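Local coordinates for protein carbonic anhydrase (Neosartorya fumigata, PDB 7COI) that is a zinc-dependent beta-class carbonic anhydrase that probably catalyses the reversible hydration of carbon dioxide to hydrogencarbonate and a proton, at residues H253-D258 / G262-L267; G179-A184 / V221-L226. One frame throughout, in Å; residues are numbered along the deposited sequence.

Contact 1: residues H253-D258 / G262-L267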
loop_
_atom_site.group_PDB
_atom_site.type_symbol
_atom_site.label_atom_id
_atom_site.label_comp_id
_atom_site.label_asym_id
_atom_site.label_seq_id
_atom_site.Cartn_x
_atom_site.Cartn_y
_atom_site.Cartn_z
ATOM N N HIS A 253 8.309 22.443 7.190
ATOM C CA HIS A 253 8.369 22.841 8.620
ATOM C C HIS A 253 7.955 21.666 9.483
ATOM O O HIS A 253 6.944 21.032 9.123
ATOM C CB HIS A 253 7.419 24.023 8.895
ATOM C CG HIS A 253 7.510 25.127 7.903
ATOM N ND1 HIS A 253 8.438 26.129 8.053
ATOM C CD2 HIS A 253 6.813 25.397 6.779
ATOM C CE1 HIS A 253 8.316 26.966 7.043
ATOM N NE2 HIS A 253 7.295 26.565 6.267
ATOM N N GLY A 254 8.671 21.456 10.575
ATOM C CA GLY A 254 8.309 20.484 11.609
ATOM C C GLY A 254 7.788 21.202 12.820
ATOM O O GLY A 254 8.469 22.159 13.291
ATOM N N LEU A 255 6.619 20.771 13.319
ATOM C CA LEU A 255 5.995 21.341 14.528
ATOM C C LEU A 255 5.704 20.219 15.497
ATOM O O LEU A 255 5.487 19.063 15.049
ATOM C CB LEU A 255 4.687 22.065 14.212
ATOM C CG LEU A 255 4.756 23.204 13.210
ATOM C CD1 LEU A 255 3.378 23.804 12.997
ATOM C CD2 LEU A 255 5.711 24.297 13.685
ATOM N N ILE A 256 5.633 20.578 16.780
ATOM C CA ILE A 256 4.977 19.764 17.832
ATOM C C ILE A 256 3.842 20.583 18.435
ATOM O O ILE A 256 4.056 21.758 18.835
ATOM C CB ILE A 256 5.962 19.277 18.901
ATOM C CG1 ILE A 256 7.017 18.322 18.322
ATOM C CG2 ILE A 256 5.210 18.684 20.067
ATOM C CD1 ILE A 256 6.517 16.963 17.825
ATOM N N TYR A 257 2.660 19.969 18.508
ATOM C CA TYR A 257 1.443 20.533 19.124
ATOM C C TYR A 257 1.361 20.004 20.538
ATOM O O TYR A 257 1.352 18.794 20.720
ATOM C CB TYR A 257 0.191 20.158 18.335
ATOM C CG TYR A 257 -1.072 20.703 18.935
ATOM C CD1 TYR A 257 -1.254 22.078 19.040
ATOM C CD2 TYR A 257 -2.040 19.867 19.502
ATOM C CE1 TYR A 257 -2.404 22.595 19.603
ATOM C CE2 TYR A 257 -3.194 20.384 20.068
ATOM C CZ TYR A 257 -3.379 21.756 20.114
ATOM O OH TYR A 257 -4.497 22.299 20.690
ATOM N N ASP A 258 1.269 20.904 21.524
ATOM C CA ASP A 258 1.112 20.516 22.948
ATOM C C ASP A 258 -0.391 20.450 23.214
ATOM O O ASP A 258 -1.059 21.528 23.247
ATOM C CB ASP A 258 1.853 21.521 23.848
ATOM C CG ASP A 258 1.856 21.161 25.315
ATOM O OD1 ASP A 258 0.900 20.522 25.766
ATOM O OD2 ASP A 258 2.839 21.507 25.982
ATOM N N GLY A 262 -2.348 24.051 23.853
ATOM C CA GLY A 262 -2.845 24.587 22.584
ATOM C C GLY A 262 -1.763 25.234 21.746
ATOM O O GLY A 262 -2.086 25.764 20.647
ATOM N N PHE A 263 -0.523 25.295 22.247
ATOM C CA PHE A 263 0.588 25.937 21.507
ATOM C C PHE A 263 1.326 24.928 20.609
ATOM O O PHE A 263 1.754 23.854 21.045
ATOM C CB PHE A 263 1.603 26.567 22.469
ATOM C CG PHE A 263 1.067 27.807 23.133
ATOM C CD1 PHE A 263 1.236 29.035 22.514
ATOM C CD2 PHE A 263 0.278 27.744 24.266
ATOM C CE1 PHE A 263 0.758 30.202 23.106
ATOM C CE2 PHE A 263 -0.242 28.908 24.838
ATOM C CZ PHE A 263 -0.012 30.130 24.244
ATOM N N LEU A 264 1.598 25.396 19.408
ATOM C CA LEU A 264 2.574 24.814 18.456
ATOM C C LEU A 264 3.975 25.330 18.784
ATOM O O LEU A 264 4.106 26.567 19.039
ATOM C CB LEU A 264 2.168 25.211 17.046
ATOM C CG LEU A 264 0.855 24.591 16.555
ATOM C CD1 LEU A 264 0.363 25.341 15.329
ATOM C CD2 LEU A 264 1.057 23.105 16.261
ATOM N N ARG A 265 4.961 24.438 18.762
ATOM C CA ARG A 265 6.405 24.825 18.793
ATOM C C ARG A 265 7.113 24.304 17.547
ATOM O O ARG A 265 6.790 23.181 17.043
ATOM C CB ARG A 265 7.093 24.400 20.082
ATOM C CG ARG A 265 7.077 22.919 20.348
ATOM C CD ARG A 265 7.707 22.639 21.699
ATOM N NE ARG A 265 7.671 21.228 22.067
ATOM C CZ ARG A 265 8.577 20.310 21.705
ATOM N NH1 ARG A 265 9.588 20.642 20.916
ATOM N NH2 ARG A 265 8.453 19.062 22.122
ATOM N N GLN A 266 8.024 25.128 17.002
ATOM C CA GLN A 266 8.869 24.745 15.840
ATOM C C GLN A 266 9.991 23.815 16.309
ATOM O O GLN A 266 10.578 24.055 17.378
ATOM C CB GLN A 266 9.453 25.960 15.122
ATOM C CG GLN A 266 8.402 26.798 14.449
ATOM C CD GLN A 266 9.015 27.832 13.556
ATOM O OE1 GLN A 266 9.462 27.556 12.443
ATOM N NE2 GLN A 266 9.026 29.039 14.073
ATOM N N LEU A 267 10.279 22.787 15.519
ATOM C CA LEU A 267 11.495 21.955 15.678
ATOM C C LEU A 267 12.611 22.546 14.823
ATOM O O LEU A 267 12.299 23.002 13.667
ATOM C CB LEU A 267 11.182 20.526 15.246
ATOM C CG LEU A 267 10.074 19.866 16.057
ATOM C CD1 LEU A 267 9.853 18.451 15.589
ATOM C CD2 LEU A 267 10.394 19.923 17.539
HETATM O O HOH W 1 11.351 22.280 11.185
#

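Contact 2: residues G179-A184 / V221-L226. With ACT (acetate ion), chain E.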
loop_
_atom_site.group_PDB
_atom_site.type_symbol
_atom_site.label_atom_id
_atom_site.label_comp_id
_atom_site.label_asym_id
_atom_site.label_seq_id
_atom_site.Cartn_x
_atom_site.Cartn_y
_atom_site.Cartn_z
ATOM N N GLY A 179 -0.839 8.584 20.865
ATOM C CA GLY A 179 -1.094 7.138 21.047
ATOM C C GLY A 179 -0.347 6.264 20.057
ATOM O O GLY A 179 0.003 5.150 20.418
ATOM N N GLY A 180 -0.093 6.717 18.832
ATOM C CA GLY A 180 0.663 5.935 17.846
ATOM C C GLY A 180 2.117 5.890 18.214
ATOM O O GLY A 180 2.736 4.827 18.180
ATOM N N VAL A 181 2.670 7.025 18.623
ATOM C CA VAL A 181 4.078 7.059 19.107
ATOM C C VAL A 181 4.178 6.148 20.344
ATOM O O VAL A 181 5.120 5.325 20.419
ATOM C CB VAL A 181 4.503 8.505 19.382
ATOM C CG1 VAL A 181 5.849 8.546 20.093
ATOM C CG2 VAL A 181 4.533 9.306 18.080
ATOM N N ALA A 182 3.253 6.264 21.292
ATOM C CA ALA A 182 3.282 5.422 22.523
ATOM C C ALA A 182 3.190 3.926 22.156
ATOM O O ALA A 182 3.924 3.090 22.734
ATOM C CB ALA A 182 2.199 5.840 23.477
ATOM N N ALA A 183 2.325 3.558 21.211
ATOM C CA ALA A 183 2.176 2.154 20.762
ATOM C C ALA A 183 3.535 1.629 20.278
ATOM O O ALA A 183 3.900 0.468 20.601
ATOM C CB ALA A 183 1.127 2.070 19.688
ATOM N N ALA A 184 4.288 2.439 19.516
ATOM C CA ALA A 184 5.586 2.024 18.957
ATOM C C ALA A 184 6.613 1.771 20.076
ATOM O O ALA A 184 7.553 1.008 19.851
ATOM C CB ALA A 184 6.092 3.037 17.960
ATOM N N VAL A 221 7.527 12.147 23.750
ATOM C CA VAL A 221 7.812 13.451 23.099
ATOM C C VAL A 221 9.022 13.298 22.190
ATOM O O VAL A 221 8.945 13.813 21.077
ATOM C CB VAL A 221 8.015 14.569 24.141
ATOM C CG1 VAL A 221 8.615 15.830 23.535
ATOM C CG2 VAL A 221 6.695 14.873 24.831
ATOM N N ARG A 222 10.107 12.672 22.639
ATOM C CA ARG A 222 11.371 12.598 21.868
ATOM C C ARG A 222 11.094 11.822 20.590
ATOM O O ARG A 222 11.495 12.272 19.521
ATOM C CB ARG A 222 12.497 11.920 22.653
ATOM C CG ARG A 222 13.831 11.866 21.915
ATOM C CD ARG A 222 14.386 13.199 21.474
ATOM N NE ARG A 222 14.628 13.999 22.677
ATOM C CZ ARG A 222 15.656 13.859 23.533
ATOM N NH1 ARG A 222 16.611 12.964 23.335
ATOM N NH2 ARG A 222 15.719 14.635 24.599
ATOM N N LEU A 223 10.417 10.694 20.703
ATOM C CA LEU A 223 10.132 9.860 19.507
ATOM C C LEU A 223 9.177 10.625 18.583
ATOM O O LEU A 223 9.336 10.507 17.356
ATOM C CB LEU A 223 9.565 8.508 19.940
ATOM C CG LEU A 223 9.326 7.532 18.791
ATOM C CD1 LEU A 223 10.550 7.365 17.915
ATOM C CD2 LEU A 223 8.883 6.190 19.316
ATOM N N ALA A 224 8.222 11.385 19.112
ATOM C CA ALA A 224 7.317 12.235 18.300
ATOM C C ALA A 224 8.145 13.242 17.506
ATOM O O ALA A 224 7.879 13.455 16.355
ATOM C CB ALA A 224 6.289 12.909 19.183
ATOM N N GLU A 225 9.153 13.866 18.131
ATOM C CA GLU A 225 10.058 14.832 17.442
ATOM C C GLU A 225 10.887 14.112 16.380
ATOM O O GLU A 225 11.029 14.664 15.287
ATOM C CB GLU A 225 11.019 15.504 18.427
ATOM C CG GLU A 225 10.293 16.327 19.461
ATOM C CD GLU A 225 11.169 16.901 20.560
ATOM O OE1 GLU A 225 12.252 16.340 20.800
ATOM O OE2 GLU A 225 10.738 17.875 21.197
ATOM N N LEU A 226 11.475 12.963 16.723
ATOM C CA LEU A 226 12.309 12.185 15.774
ATOM C C LEU A 226 11.438 11.774 14.579
ATOM O O LEU A 226 11.917 11.838 13.445
ATOM C CB LEU A 226 12.909 10.973 16.483
ATOM C CG LEU A 226 14.026 11.281 17.486
ATOM C CD1 LEU A 226 14.301 10.026 18.258
ATOM C CD2 LEU A 226 15.265 11.813 16.783
HETATM C C ACT E . -3.530 9.286 18.210
HETATM O O ACT E . -4.669 9.483 18.620
HETATM O OXT ACT E . -2.468 10.153 18.729
HETATM C CH3 ACT E . -3.166 8.210 17.182
#

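Contact 1: residues H253-D258 / G262-L267
Ile256 and Arg265 project together from one face of the antiparallel pairing of strands 251-257 and 264-266. Arg265 CG sits between its own backbone N and carbonyl carbon (chi1 60°), the extended chain beyond it carries the guanidinium alongside, and a twist at its end (chi4 85°) turns one face to the isoleucine, with Ile256 CB 3.9 Å above the plane. The branched isoleucine offers it a broad apolar surface, while Arg265 NH2 makes a salt bridge to Glu225 on helix 216-236. Farther along this face Leu267 crosses Ile256, its CD2 3.8 Å from Ile256 CG1.

The other face carries Leu255, Tyr257, Leu264 and Gln266. Leu264 CD2 reaches the edge of the tyrosine ring, near its plane, and lies 3.7 Å from Tyr257 CB; the carbonyl O of Gly262 meets the same ring at CE1, 3.4 Å away. Gly262 has a positive phi (86°), where a side-chain carbon would press on the preceding residue's carbonyl O.

Ile256 and Arg265 form the hydrogen-bonded pair, Arg265 N to Ile256 O at 2.8 Å and Ile256 N to Arg265 O at 2.9 Å. Near the turn, Asp258 N binds Phe263 O and Gly262 N binds Asp258 O. This is a beta hairpin forming the edge of the mixed sheet within this chain, with Tyr257 packed against the zinc ligand His175.

Contact 2: residues G179-A184 / V221-L226
Val181 carries this helix pair: both of its methyl groups press on helix 216-236, whose short segment runs at 106° to that of helix 179-185. With CG1 anti to the backbone N (chi1 171°), the valine spreads its two branches over neighbouring residues. CG1 lies 3.7 Å from Leu223 CB and 3.8 Å from the backbone N of Ala224, while CG2 lies over Ala224, 4.2 Å from its CB. The side chains of Val181 and Leu223 run alongside one another, pointing opposite ways, and Leu223 CD2 comes within 4.0 Å of Val181 O. The small alanine suits its place because the valine can approach the backbone of the second helix there, where the CA atoms of Val181 and Ala224 are 6.2 Å apart.

Farther along, still buried, Ala184 touches Leu223 more loosely, its CB 4.4 Å from Leu223 CD2, and packs also on Leu200 of helix 193-206. The partly exposed residues look elsewhere: Arg222 makes a salt bridge to Glu210, and Glu225 turns to the hairpin of strands 251-257 and 264-266. At the start of helix 179-185, Gly179 N donates a hydrogen bond to an acetate ion, probably from the crystallisation liquor, which Gln110 of the second subunit also binds.

The arrangement is a small, steeply crossed helix-helix packing of apolar side chains. In this beta-carbonic anhydrase it sets the helix that directly follows the zinc ligands His175 and Cys178 against the long helix 216-236.

From the N terminus, the chain first reaches contact 2, where helix 179-185, just after strand 169-175, is joined to helix 216-236 across a largely helical excursion of 36 residues. Only when that loop is closed does contact 1 open at the edge of the sheet within this chain, where three residues separate the segments 253-258 and 262-267 of the hairpin. The two closures therefore follow in series, neither nesting nor crossing. They meet in space through helix 216-236, whose segment 221-226 faces helix 179-185 with some residues and the hairpin with others; Ile256 CG1 packs 4.0 Å from Glu225 CG. Helical layer and sheet edge are thereby tied together beside the zinc site.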